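Local atomic coordinates of putative ABC transporter, ATP-binding protein ComA (Streptococcus mutans, PDB entry 3K8U), a protein that is a putative ABC transporter protein, represented here by its peptidase domain, a member of the C39 family in clan CA of papain-like peptidases. Residues C17-L22 / Q47-L52; S24-K27 / N32-I35; G53-A58 / T65-A70; T73-N78 / Y98-S103; G91-H96 / D112-V117. All coordinates share one frame; numbering follows the deposited sequence.

In the fold
The chain folds as a helical half packed on an antiparallel sheet. Contacts 1 and 2 share helix 17-28, and contact 2 is nested inside the loop that contact 1 closes. Contact 3 follows in series and shares helix 51-60 with contact 1; their centres are about 10 Å apart. Contacts 4 and 5 both use strand 93-104 and alternate along the chain, with centres about 19 Å apart. Helix 17-28, used by contacts 1 and 2, joins the helical part to the sheet: Cys-17 packs on His-96 and Ala-20 on Pro-113, both of contact 5, while Val-21 packs on Val-99 of contact 4. The start of helix 17-28 thus faces the sheet, as in other papain-like folds.

Contact 1 of 5, residues C17-L22 / Q47-L52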
# COMPACT_ATOMS: atom_id res chain seq x y z
N CYS A 17 -5.34 -7.73 2.13
CA CYS A 17 -4.69 -6.69 1.33
C CYS A 17 -3.82 -5.77 2.19
O CYS A 17 -2.73 -5.37 1.78
CB CYS A 17 -5.70 -5.87 0.54
SG CYS A 17 -4.92 -4.94 -0.79
N GLY A 18 -4.31 -5.44 3.39
CA GLY A 18 -3.57 -4.58 4.30
C GLY A 18 -2.26 -5.22 4.72
O GLY A 18 -1.19 -4.59 4.61
N PRO A 19 -2.30 -6.44 5.26
CA PRO A 19 -1.08 -7.14 5.67
C PRO A 19 -0.11 -7.25 4.49
O PRO A 19 1.10 -7.09 4.67
CB PRO A 19 -1.61 -8.51 6.08
CG PRO A 19 -2.93 -8.19 6.68
CD PRO A 19 -3.50 -7.16 5.72
N ALA A 20 -0.65 -7.49 3.30
CA ALA A 20 0.18 -7.63 2.09
C ALA A 20 0.95 -6.37 1.71
O ALA A 20 2.15 -6.45 1.43
CB ALA A 20 -0.66 -8.12 0.92
N VAL A 21 0.28 -5.22 1.66
CA VAL A 21 1.00 -3.99 1.30
C VAL A 21 2.03 -3.62 2.36
O VAL A 21 3.12 -3.16 2.03
CB VAL A 21 0.05 -2.77 1.02
CG1 VAL A 21 -0.84 -3.08 -0.17
CG2 VAL A 21 -0.77 -2.40 2.25
N LEU A 22 1.72 -3.88 3.63
CA LEU A 22 2.66 -3.58 4.71
C LEU A 22 3.89 -4.48 4.58
O LEU A 22 5.02 -4.02 4.70
CB LEU A 22 2.00 -3.75 6.08
CG LEU A 22 2.89 -3.48 7.31
CD1 LEU A 22 3.52 -2.10 7.21
CD2 LEU A 22 2.06 -3.60 8.58
N GLN A 47 -13.64 -8.10 7.36
CA GLN A 47 -13.80 -6.95 6.48
C GLN A 47 -12.47 -6.42 5.93
O GLN A 47 -12.45 -5.67 4.95
CB GLN A 47 -14.54 -5.82 7.19
CG GLN A 47 -15.97 -6.16 7.58
CD GLN A 47 -16.67 -5.01 8.27
OE1 GLN A 47 -17.14 -4.07 7.62
NE2 GLN A 47 -16.75 -5.08 9.59
N GLY A 48 -11.36 -6.81 6.57
CA GLY A 48 -10.06 -6.36 6.12
C GLY A 48 -9.29 -5.55 7.14
O GLY A 48 -9.47 -5.71 8.35
N THR A 49 -8.41 -4.68 6.65
CA THR A 49 -7.59 -3.84 7.51
C THR A 49 -7.95 -2.37 7.32
O THR A 49 -8.18 -1.92 6.19
CB THR A 49 -6.09 -4.00 7.20
OG1 THR A 49 -5.79 -5.38 7.00
CG2 THR A 49 -5.24 -3.46 8.34
N THR A 50 -8.01 -1.64 8.42
CA THR A 50 -8.31 -0.21 8.36
C THR A 50 -6.97 0.50 8.20
O THR A 50 -5.91 -0.11 8.40
CB THR A 50 -8.99 0.29 9.65
OG1 THR A 50 -8.09 0.16 10.75
CG2 THR A 50 -10.25 -0.51 9.94
N ALA A 51 -7.02 1.77 7.82
CA ALA A 51 -5.80 2.55 7.65
C ALA A 51 -5.08 2.65 8.99
O ALA A 51 -3.85 2.63 9.05
CB ALA A 51 -6.14 3.94 7.13
N LEU A 52 -5.87 2.73 10.06
CA LEU A 52 -5.33 2.82 11.42
C LEU A 52 -4.58 1.53 11.76
O LEU A 52 -3.51 1.57 12.37
CB LEU A 52 -6.48 3.02 12.42
CG LEU A 52 -6.38 4.18 13.42
CD1 LEU A 52 -5.15 4.02 14.31
CD2 LEU A 52 -6.35 5.50 12.68
O HOH W 1 -6.86 -5.96 4.46
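The first torsion of Thr-49 (chi1 -43°) sets OG1 anti to its own carbonyl carbon and leaves CG2 anti to the backbone N. This turns the hydroxyl toward helix 17-28, against Gly-18 and Pro-19. OG1 lies 3.2 Å from Pro-19 CD, at the nitrogen end of the proline ring. It is also 3.6 Å from Gly-18 CA. Gly-18 carries no side chain, and the threonine hydroxyl takes the place beside its CA. The Pro-19 and Thr-49 side chains run alongside each other, pointing opposite ways.

A water completes the join. It accepts from Gly-18 N at 2.8 Å and is hydrogen-bonded to Thr-49 OG1, also at 2.8 Å. The amide of Gly-18 lies in the first turn of its helix, where no earlier helical carbonyl is available, and the water serves it. OG1 has a second partner in the hydroxyl of Thr-44. The carbonyl O of Thr-49 accepts from Tyr-97 OH on strand 93-104. One residue on, Thr-50 is the N-cap of helix 51-60, with OG1 bonded to Gly-53 N.

The segment before helix 51-60 is thereby tied to the start of helix 17-28, which packs on strand 93-104 through Val-21. The chemistry implies a mixed joint: CH groups pack on a hydroxyl oxygen, and one water within a buried contact supplies the polar link between helix amide and loop.

Contact 2 of 5, residues S24-K27 / N32-I35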
# COMPACT_ATOMS: atom_id res chain seq x y z
N SER A 24 4.98 -5.80 1.89
CA SER A 24 5.68 -5.36 0.69
C SER A 24 6.65 -4.22 0.97
O SER A 24 7.82 -4.27 0.58
CB SER A 24 4.68 -4.94 -0.39
OG SER A 24 3.82 -6.01 -0.75
N VAL A 25 6.16 -3.18 1.64
CA VAL A 25 6.98 -2.02 1.98
C VAL A 25 8.10 -2.43 2.93
O VAL A 25 9.26 -2.05 2.74
CB VAL A 25 6.14 -0.89 2.60
CG1 VAL A 25 7.04 0.24 3.11
CG2 VAL A 25 5.16 -0.34 1.57
N ALA A 26 7.76 -3.23 3.94
CA ALA A 26 8.75 -3.69 4.91
C ALA A 26 9.88 -4.44 4.21
O ALA A 26 11.06 -4.28 4.55
CB ALA A 26 8.09 -4.57 5.96
N LYS A 27 9.52 -5.24 3.20
CA LYS A 27 10.49 -6.02 2.43
C LYS A 27 11.45 -5.11 1.66
O LYS A 27 12.61 -5.45 1.46
CB LYS A 27 9.77 -6.97 1.47
CG LYS A 27 10.66 -8.05 0.88
CD LYS A 27 9.86 -9.11 0.14
CE LYS A 27 10.77 -10.24 -0.32
NZ LYS A 27 10.01 -11.35 -0.98
N ASN A 32 11.52 -8.95 6.44
CA ASN A 32 10.55 -9.90 5.92
C ASN A 32 9.60 -10.39 7.01
O ASN A 32 10.02 -11.05 7.97
CB ASN A 32 11.25 -11.08 5.24
CG ASN A 32 11.80 -10.73 3.87
OD1 ASN A 32 12.51 -9.73 3.70
ND2 ASN A 32 11.47 -11.54 2.87
N TYR A 33 8.33 -10.04 6.87
CA TYR A 33 7.30 -10.43 7.82
C TYR A 33 6.18 -11.16 7.08
O TYR A 33 5.75 -10.75 6.00
CB TYR A 33 6.72 -9.21 8.53
CG TYR A 33 7.72 -8.46 9.38
CD1 TYR A 33 8.13 -8.96 10.61
CD2 TYR A 33 8.27 -7.26 8.93
CE1 TYR A 33 9.06 -8.28 11.39
CE2 TYR A 33 9.20 -6.57 9.70
CZ TYR A 33 9.59 -7.08 10.92
OH TYR A 33 10.52 -6.41 11.68
N SER A 34 5.71 -12.25 7.68
CA SER A 34 4.64 -13.05 7.09
C SER A 34 3.30 -12.36 7.16
O SER A 34 3.06 -11.52 8.03
CB SER A 34 4.53 -14.39 7.83
OG SER A 34 4.02 -14.20 9.14
N ILE A 35 2.41 -12.72 6.24
CA ILE A 35 1.06 -12.17 6.20
C ILE A 35 0.30 -12.53 7.48
O ILE A 35 -0.37 -11.68 8.06
CB ILE A 35 0.30 -12.66 4.95
CG1 ILE A 35 0.82 -11.92 3.71
CG2 ILE A 35 -1.20 -12.46 5.10
CD1 ILE A 35 0.12 -12.31 2.42
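The side-chain nitrogen ND2 of Asn-32 is met by several atoms of Lys-27, closest by CE at 3.5 Å. This is the turn between two consecutive helices: the last turns of helix 17-28 fold against the connection to helix 35-41. Lys-27 runs fully extended beyond CG, and its methylenes pass the asparagine amide at a slant. CD is 4.0 Å from Asn-32 ND2, while CG is 3.8 Å from Asn-32 OD1. The amide thus rests on the aliphatic part of the lysine. The contact is one of packing.

Deeper in, the buried Ala-26 meets Tyr-33. The tyrosine has CG anti to its carbonyl carbon (chi1 -63°), which swings the ring back toward the helix. The same tyrosine side chain also touches Leu-61, beyond helix 51-60. Next along, Ser-34 is the N-cap of helix 35-41 and bonds Tyr-37 N through OG. At the helix, Ser-24 OG is bonded to both Val-9 N and Ala-20 O, and Lys-27 O accepts from Lys-7 NZ. The methyl CB of Ala-26 stands at the edge of the Tyr-33 ring, near its plane, 4.0 Å from CD2.

Contact 3 of 5, residues G53-A58 / T65-A70; sequences GIVEAA and TRSIKA
Helix 51-60 and strand 63-69 form an antiparallel helix-strand pair joined by a short turn. Ala-58 of the helix points at the strand, while Val-55 reaches it with its branches. The axes of the short segments approach to 8.9 Å, and their directions differ by 163°. Thr-65 and Ser-67, two residues apart on the strand, both turn toward the helix, while Arg-66 between them points away.

Val-55 gives one methyl to each of two hydroxyls. Its CG1, anti to the backbone N (chi1 171°), lies 3.3 Å from Thr-65 OG1. Its other branch, CG2, lies 3.3 Å from Ser-67 OG. These are methyl-to-oxygen packing contacts. Thr-65 uses both of its branches. Its first torsion (74°) places OG1 between the backbone N and the carbonyl carbon. CG2 is then directed at the next helical turn and meets Ala-58 CB at 3.5 Å. The same CG2 is 4.1 Å from Val-55 O. Thr-65 OG1 also takes a weak hydrogen bond from Lys-59 NZ.

The outer end of the contact, at Ser-67, is exposed; the inner end, at Ala-58, is buried. Ala-58 and Thr-65 both touch Leu-138 of strand 134-140. That strand pairs with strand 63-69, an outermost strand of the sheet, through Arg-66 with Phe-137 and Ile-68 with Ala-135. On the helix, Ala-57 and Ala-58 pack on Leu-22 of helix 17-28.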
# COMPACT_ATOMS: atom_id res chain seq x y z
N GLY A 53 -5.14 0.40 11.34
CA GLY A 53 -4.53 -0.89 11.58
C GLY A 53 -3.17 -1.01 10.91
O GLY A 53 -2.23 -1.55 11.49
N ILE A 54 -3.07 -0.53 9.67
CA ILE A 54 -1.81 -0.57 8.94
C ILE A 54 -0.77 0.28 9.67
O ILE A 54 0.36 -0.16 9.90
CB ILE A 54 -1.98 -0.05 7.48
CG1 ILE A 54 -2.81 -1.04 6.66
CG2 ILE A 54 -0.62 0.17 6.83
CD1 ILE A 54 -3.05 -0.58 5.23
N VAL A 55 -1.18 1.49 10.05
CA VAL A 55 -0.31 2.42 10.76
C VAL A 55 0.17 1.86 12.10
O VAL A 55 1.37 1.92 12.41
CB VAL A 55 -1.01 3.78 10.98
CG1 VAL A 55 -0.19 4.67 11.90
CG2 VAL A 55 -1.22 4.48 9.64
N GLU A 56 -0.75 1.30 12.88
CA GLU A 56 -0.42 0.73 14.18
C GLU A 56 0.58 -0.41 14.05
O GLU A 56 1.55 -0.49 14.81
CB GLU A 56 -1.68 0.22 14.89
CG GLU A 56 -2.63 1.32 15.33
CD GLU A 56 -3.85 0.79 16.06
OE1 GLU A 56 -4.43 -0.23 15.63
OE2 GLU A 56 -4.25 1.41 17.07
N ALA A 57 0.36 -1.28 13.06
CA ALA A 57 1.25 -2.41 12.82
C ALA A 57 2.64 -1.92 12.42
O ALA A 57 3.64 -2.40 12.96
CB ALA A 57 0.67 -3.32 11.75
N ALA A 58 2.69 -0.96 11.51
CA ALA A 58 3.95 -0.40 11.04
C ALA A 58 4.77 0.19 12.20
O ALA A 58 5.99 0.02 12.24
CB ALA A 58 3.70 0.66 9.98
N THR A 65 5.74 6.47 10.83
CA THR A 65 4.63 6.53 9.88
C THR A 65 3.90 7.86 9.86
O THR A 65 3.89 8.60 10.84
CB THR A 65 3.57 5.45 10.21
OG1 THR A 65 2.83 5.84 11.37
CG2 THR A 65 4.23 4.11 10.48
N ARG A 66 3.27 8.13 8.72
CA ARG A 66 2.46 9.33 8.55
C ARG A 66 1.38 9.05 7.51
O ARG A 66 1.63 8.35 6.52
CB ARG A 66 3.31 10.55 8.15
CG ARG A 66 3.89 10.55 6.75
CD ARG A 66 4.71 11.83 6.54
NE ARG A 66 5.20 11.96 5.17
CZ ARG A 66 6.35 11.46 4.73
NH1 ARG A 66 7.15 10.78 5.55
NH2 ARG A 66 6.69 11.62 3.46
N SER A 67 0.17 9.50 7.80
CA SER A 67 -0.98 9.32 6.92
C SER A 67 -1.43 10.70 6.47
O SER A 67 -1.66 11.59 7.30
CB SER A 67 -2.11 8.61 7.65
OG SER A 67 -1.68 7.34 8.11
N ILE A 68 -1.54 10.89 5.16
CA ILE A 68 -1.94 12.18 4.62
C ILE A 68 -3.03 12.04 3.58
O ILE A 68 -3.25 10.95 3.04
CB ILE A 68 -0.74 12.89 3.95
CG1 ILE A 68 -0.19 12.03 2.81
CG2 ILE A 68 0.36 13.18 4.97
CD1 ILE A 68 0.45 12.81 1.69
N LYS A 69 -3.73 13.14 3.34
CA LYS A 69 -4.77 13.18 2.32
C LYS A 69 -4.13 14.00 1.21
O LYS A 69 -3.78 15.17 1.41
CB LYS A 69 -6.04 13.86 2.84
CG LYS A 69 -6.75 13.08 3.94
CD LYS A 69 -7.20 11.70 3.48
CE LYS A 69 -8.24 11.79 2.37
NZ LYS A 69 -8.75 10.44 1.97
N ALA A 70 -3.94 13.38 0.06
CA ALA A 70 -3.29 14.05 -1.06
C ALA A 70 -4.12 14.00 -2.34
O ALA A 70 -5.26 13.55 -2.34
CB ALA A 70 -1.93 13.41 -1.30

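Contact 4 of 5, residues T73-N78 / Y98-S103; sequences TLFDYN and YVVYGS
Phe-75 sits in a 3-10 turn, closed by Asp-76 N to Thr-73 O at 2.9 Å, and its CA comes within 7.0 Å of Ser-103 CA on strand 93-104. The strand carries a classic beta bulge, with Tyr-101 and Gly-102 both opposite Ile-109. The extra residue fits the fact that Val-100 and Ser-103, three apart, both point toward the turn.

The apolar part is the Phe-75 ring on Val-100. The valine has CG1 anti to the backbone N (chi1 -180°), and this methyl reaches the ring atom CE1 of Phe-75 at 3.8 Å, obliquely to the ring. The polar part is bridged. The carbonyl O of Phe-75 and Ser-103 OG are 4.0 Å apart, and a water spans them. It donates to Phe-75 O at 2.9 Å and is hydrogen-bonded to Ser-103 OG at 3.1 Å. Tyr-82 OH adds a weak bond to the same serine hydroxyl.

The turn lies in the connection between strands 63-69 and 84-90, over one face of the sheet. Phe-75 also touches Phe-84 on one neighbouring strand and Leu-108 on the other. Val-99 of strand 93-104 instead packs on Val-21 and Ser-24 of helix 17-28.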
# COMPACT_ATOMS: atom_id res chain seq x y z
N THR A 73 -1.28 15.78 -7.78
CA THR A 73 -0.10 16.63 -7.96
C THR A 73 1.07 16.04 -7.17
O THR A 73 2.23 16.38 -7.40
CB THR A 73 -0.33 18.08 -7.47
OG1 THR A 73 -0.48 18.09 -6.05
CG2 THR A 73 -1.55 18.68 -8.13
N LEU A 74 0.75 15.14 -6.25
CA LEU A 74 1.75 14.46 -5.44
C LEU A 74 2.81 13.82 -6.34
O LEU A 74 4.00 13.90 -6.06
CB LEU A 74 1.08 13.38 -4.60
CG LEU A 74 1.95 12.56 -3.65
CD1 LEU A 74 2.50 13.46 -2.54
CD2 LEU A 74 1.14 11.41 -3.07
N PHE A 75 2.36 13.26 -7.46
CA PHE A 75 3.26 12.59 -8.39
C PHE A 75 4.13 13.49 -9.25
O PHE A 75 5.04 13.01 -9.95
CB PHE A 75 2.47 11.57 -9.21
CG PHE A 75 1.72 10.58 -8.36
CD1 PHE A 75 2.41 9.58 -7.67
CD2 PHE A 75 0.35 10.69 -8.19
CE1 PHE A 75 1.74 8.72 -6.81
CE2 PHE A 75 -0.33 9.83 -7.33
CZ PHE A 75 0.37 8.84 -6.64
N ASP A 76 3.90 14.80 -9.17
CA ASP A 76 4.68 15.78 -9.92
C ASP A 76 5.79 16.38 -9.04
O ASP A 76 6.54 17.24 -9.50
CB ASP A 76 3.78 16.90 -10.46
CG ASP A 76 2.77 16.40 -11.47
OD1 ASP A 76 3.07 15.42 -12.18
OD2 ASP A 76 1.68 16.99 -11.55
N TYR A 77 5.84 15.95 -7.79
CA TYR A 77 6.85 16.41 -6.83
C TYR A 77 8.06 15.49 -6.97
O TYR A 77 8.03 14.33 -6.55
CB TYR A 77 6.25 16.36 -5.42
CG TYR A 77 7.18 16.77 -4.30
CD1 TYR A 77 7.71 18.06 -4.23
CD2 TYR A 77 7.50 15.87 -3.29
CE1 TYR A 77 8.53 18.44 -3.17
CE2 TYR A 77 8.32 16.24 -2.22
CZ TYR A 77 8.83 17.52 -2.17
OH TYR A 77 9.61 17.88 -1.09
N ASN A 78 9.13 16.02 -7.56
CA ASN A 78 10.35 15.24 -7.82
C ASN A 78 11.09 14.66 -6.62
O ASN A 78 11.88 13.73 -6.78
CB ASN A 78 11.30 16.03 -8.72
CG ASN A 78 10.70 16.32 -10.09
OD1 ASN A 78 9.82 15.60 -10.56
ND2 ASN A 78 11.19 17.37 -10.75
N TYR A 98 -2.90 -0.36 -2.48
CA TYR A 98 -1.84 -0.62 -3.45
C TYR A 98 -0.56 -0.08 -2.86
O TYR A 98 -0.57 0.76 -1.95
CB TYR A 98 -2.01 0.19 -4.74
CG TYR A 98 -3.16 -0.13 -5.66
CD1 TYR A 98 -3.81 -1.36 -5.64
CD2 TYR A 98 -3.58 0.82 -6.60
CE1 TYR A 98 -4.84 -1.64 -6.53
CE2 TYR A 98 -4.61 0.55 -7.49
CZ TYR A 98 -5.23 -0.68 -7.45
OH TYR A 98 -6.25 -0.92 -8.35
N VAL A 99 0.55 -0.55 -3.40
CA VAL A 99 1.85 -0.02 -3.04
C VAL A 99 2.16 0.82 -4.28
O VAL A 99 1.79 0.43 -5.40
CB VAL A 99 2.93 -1.12 -2.93
CG1 VAL A 99 4.29 -0.49 -2.71
CG2 VAL A 99 2.60 -2.07 -1.78
N VAL A 100 2.71 2.02 -4.10
CA VAL A 100 3.06 2.84 -5.25
C VAL A 100 4.59 2.88 -5.30
O VAL A 100 5.24 3.31 -4.35
CB VAL A 100 2.47 4.28 -5.17
CG1 VAL A 100 2.88 5.08 -6.40
CG2 VAL A 100 0.96 4.21 -5.09
N TYR A 101 5.14 2.39 -6.41
CA TYR A 101 6.59 2.30 -6.59
C TYR A 101 7.22 3.46 -7.35
O TYR A 101 8.41 3.74 -7.18
CB TYR A 101 6.95 1.01 -7.30
CG TYR A 101 6.50 -0.23 -6.58
CD1 TYR A 101 7.18 -0.69 -5.45
CD2 TYR A 101 5.40 -0.96 -7.03
CE1 TYR A 101 6.76 -1.84 -4.78
CE2 TYR A 101 4.97 -2.10 -6.37
CZ TYR A 101 5.65 -2.53 -5.25
OH TYR A 101 5.21 -3.66 -4.60
N GLY A 102 6.44 4.09 -8.22
CA GLY A 102 6.98 5.19 -8.99
C GLY A 102 6.01 5.69 -10.04
O GLY A 102 4.84 5.30 -10.06
N SER A 103 6.51 6.58 -10.89
CA SER A 103 5.70 7.14 -11.96
C SER A 103 6.56 7.33 -13.21
O SER A 103 7.73 7.69 -13.11
CB SER A 103 5.12 8.49 -11.54
OG SER A 103 6.14 9.44 -11.28
O HOH W 2 4.74 11.88 -12.62

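Contact 5 of 5, residues G91-H96 / D112-V117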
# COMPACT_ATOMS: atom_id res chain seq x y z
N GLY A 91 -14.67 -1.48 -6.82
CA GLY A 91 -15.98 -2.10 -6.77
C GLY A 91 -16.52 -1.94 -5.37
O GLY A 91 -16.47 -0.83 -4.81
N LYS A 92 -16.98 -3.03 -4.77
CA LYS A 92 -17.51 -2.98 -3.41
C LYS A 92 -16.42 -3.16 -2.36
O LYS A 92 -16.70 -3.16 -1.16
CB LYS A 92 -18.62 -4.01 -3.22
CG LYS A 92 -19.79 -3.84 -4.19
CD LYS A 92 -21.05 -4.57 -3.73
CE LYS A 92 -21.65 -3.91 -2.49
NZ LYS A 92 -22.94 -4.53 -2.09
N ARG A 93 -15.17 -3.31 -2.81
CA ARG A 93 -14.04 -3.48 -1.91
C ARG A 93 -13.65 -2.13 -1.31
O ARG A 93 -13.00 -1.30 -1.96
CB ARG A 93 -12.85 -4.11 -2.64
CG ARG A 93 -13.01 -5.61 -2.88
CD ARG A 93 -11.85 -6.19 -3.68
NE ARG A 93 -11.91 -5.83 -5.09
CZ ARG A 93 -10.93 -6.05 -5.97
NH1 ARG A 93 -9.80 -6.62 -5.59
NH2 ARG A 93 -11.10 -5.69 -7.24
N LEU A 94 -14.08 -1.90 -0.07
CA LEU A 94 -13.82 -0.66 0.64
C LEU A 94 -12.52 -0.64 1.44
O LEU A 94 -12.18 0.39 2.03
CB LEU A 94 -15.00 -0.33 1.56
CG LEU A 94 -16.32 0.04 0.88
CD1 LEU A 94 -17.44 0.08 1.91
CD2 LEU A 94 -16.18 1.38 0.18
N GLN A 95 -11.80 -1.76 1.46
CA GLN A 95 -10.54 -1.86 2.19
C GLN A 95 -9.42 -2.48 1.35
O GLN A 95 -8.77 -3.44 1.76
CB GLN A 95 -10.73 -2.64 3.50
CG GLN A 95 -11.67 -1.99 4.50
CD GLN A 95 -11.10 -0.75 5.16
OE1 GLN A 95 -10.17 -0.12 4.64
NE2 GLN A 95 -11.64 -0.39 6.32
N HIS A 96 -9.22 -1.94 0.15
CA HIS A 96 -8.17 -2.43 -0.73
C HIS A 96 -7.08 -1.37 -0.77
O HIS A 96 -7.36 -0.17 -0.67
CB HIS A 96 -8.71 -2.70 -2.14
CG HIS A 96 -7.85 -3.63 -2.93
ND1 HIS A 96 -7.89 -5.00 -2.78
CD2 HIS A 96 -6.89 -3.38 -3.85
CE1 HIS A 96 -6.99 -5.56 -3.57
NE2 HIS A 96 -6.37 -4.60 -4.23
N ASP A 112 -0.40 -4.26 -6.68
CA ASP A 112 -1.71 -4.68 -6.19
C ASP A 112 -1.58 -6.10 -5.64
O ASP A 112 -1.31 -7.03 -6.40
CB ASP A 112 -2.72 -4.63 -7.34
CG ASP A 112 -4.13 -5.05 -6.93
OD1 ASP A 112 -4.34 -5.45 -5.77
OD2 ASP A 112 -5.03 -4.98 -7.78
N PRO A 113 -1.78 -6.30 -4.33
CA PRO A 113 -1.69 -7.62 -3.68
C PRO A 113 -2.54 -8.70 -4.36
O PRO A 113 -2.28 -9.89 -4.18
CB PRO A 113 -2.15 -7.33 -2.26
CG PRO A 113 -1.65 -5.92 -2.04
CD PRO A 113 -2.06 -5.25 -3.32
N ASP A 114 -3.58 -8.29 -5.09
CA ASP A 114 -4.44 -9.23 -5.83
C ASP A 114 -3.44 -10.05 -6.67
O ASP A 114 -2.73 -9.50 -7.50
CB ASP A 114 -5.38 -8.42 -6.75
CG ASP A 114 -6.27 -9.29 -7.63
OD1 ASP A 114 -5.92 -10.44 -7.96
OD2 ASP A 114 -7.33 -8.77 -8.04
N PRO A 115 -3.38 -11.38 -6.44
CA PRO A 115 -2.46 -12.25 -7.18
C PRO A 115 -2.63 -12.32 -8.69
O PRO A 115 -1.72 -12.78 -9.38
CB PRO A 115 -2.61 -13.60 -6.48
CG PRO A 115 -4.01 -13.57 -5.96
CD PRO A 115 -4.15 -12.15 -5.44
N SER A 116 -3.76 -11.84 -9.20
CA SER A 116 -4.01 -11.83 -10.63
C SER A 116 -3.59 -10.49 -11.25
O SER A 116 -3.71 -10.30 -12.46
CB SER A 116 -5.48 -12.13 -10.94
OG SER A 116 -6.35 -11.07 -10.58
N VAL A 117 -3.08 -9.59 -10.42
CA VAL A 117 -2.64 -8.27 -10.88
C VAL A 117 -1.17 -8.02 -10.55
O VAL A 117 -0.35 -7.78 -11.44
CB VAL A 117 -3.50 -7.13 -10.27
CG1 VAL A 117 -3.07 -5.78 -10.81
CG2 VAL A 117 -4.98 -7.36 -10.56
O HOH W 3 -7.59 -5.92 -7.57
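The tight part is the buried pair His-96 and Asp-112; the loose part is Arg-93, which faces Asp-114 across a water. His-96 NE2 donates to Asp-112 OD1 at 2.7 Å, with an N-H...O angle of 161°. The acceptor lies close to the plane of the imidazole ring, at its edge. Ring and carboxylate stand nearly perpendicular, 82° apart. OD1 is met from above the carboxylate plane. The opposite face of that plane receives Asp-114 N, which reaches the same Asp-112 OD1 at 3.0 Å. Donors on both faces of OD1, with the water on OD2, probably limit the rotation of the carboxylate.

The second bond closes an Asx turn at Asp-112, where strand 107-112 runs out into the following loop. A His-carboxylate pair set beside a helical cysteine fits the papain-like fold: Cys-17, at the start of helix 17-28, touches His-96, and Pro-113 packs on the same helix. Asp-114 forms a further Asx turn: its OD1 accepts from Ser-116 N, and Ser-116 OG donates to the same oxygen at 2.7 Å.

Toward solvent the grip is weaker. Arg-93 NH1 stays 4.1 Å from Asp-114 OD2, too long for a salt bridge, with the guanidinium and carboxylate planes 70° apart. A water fills the role of go-between. It accepts from Arg-93 NH1 at 3.0 Å. The same water donates to Asp-112 OD2 at 2.7 Å. It also donates to Asp-114 OD2.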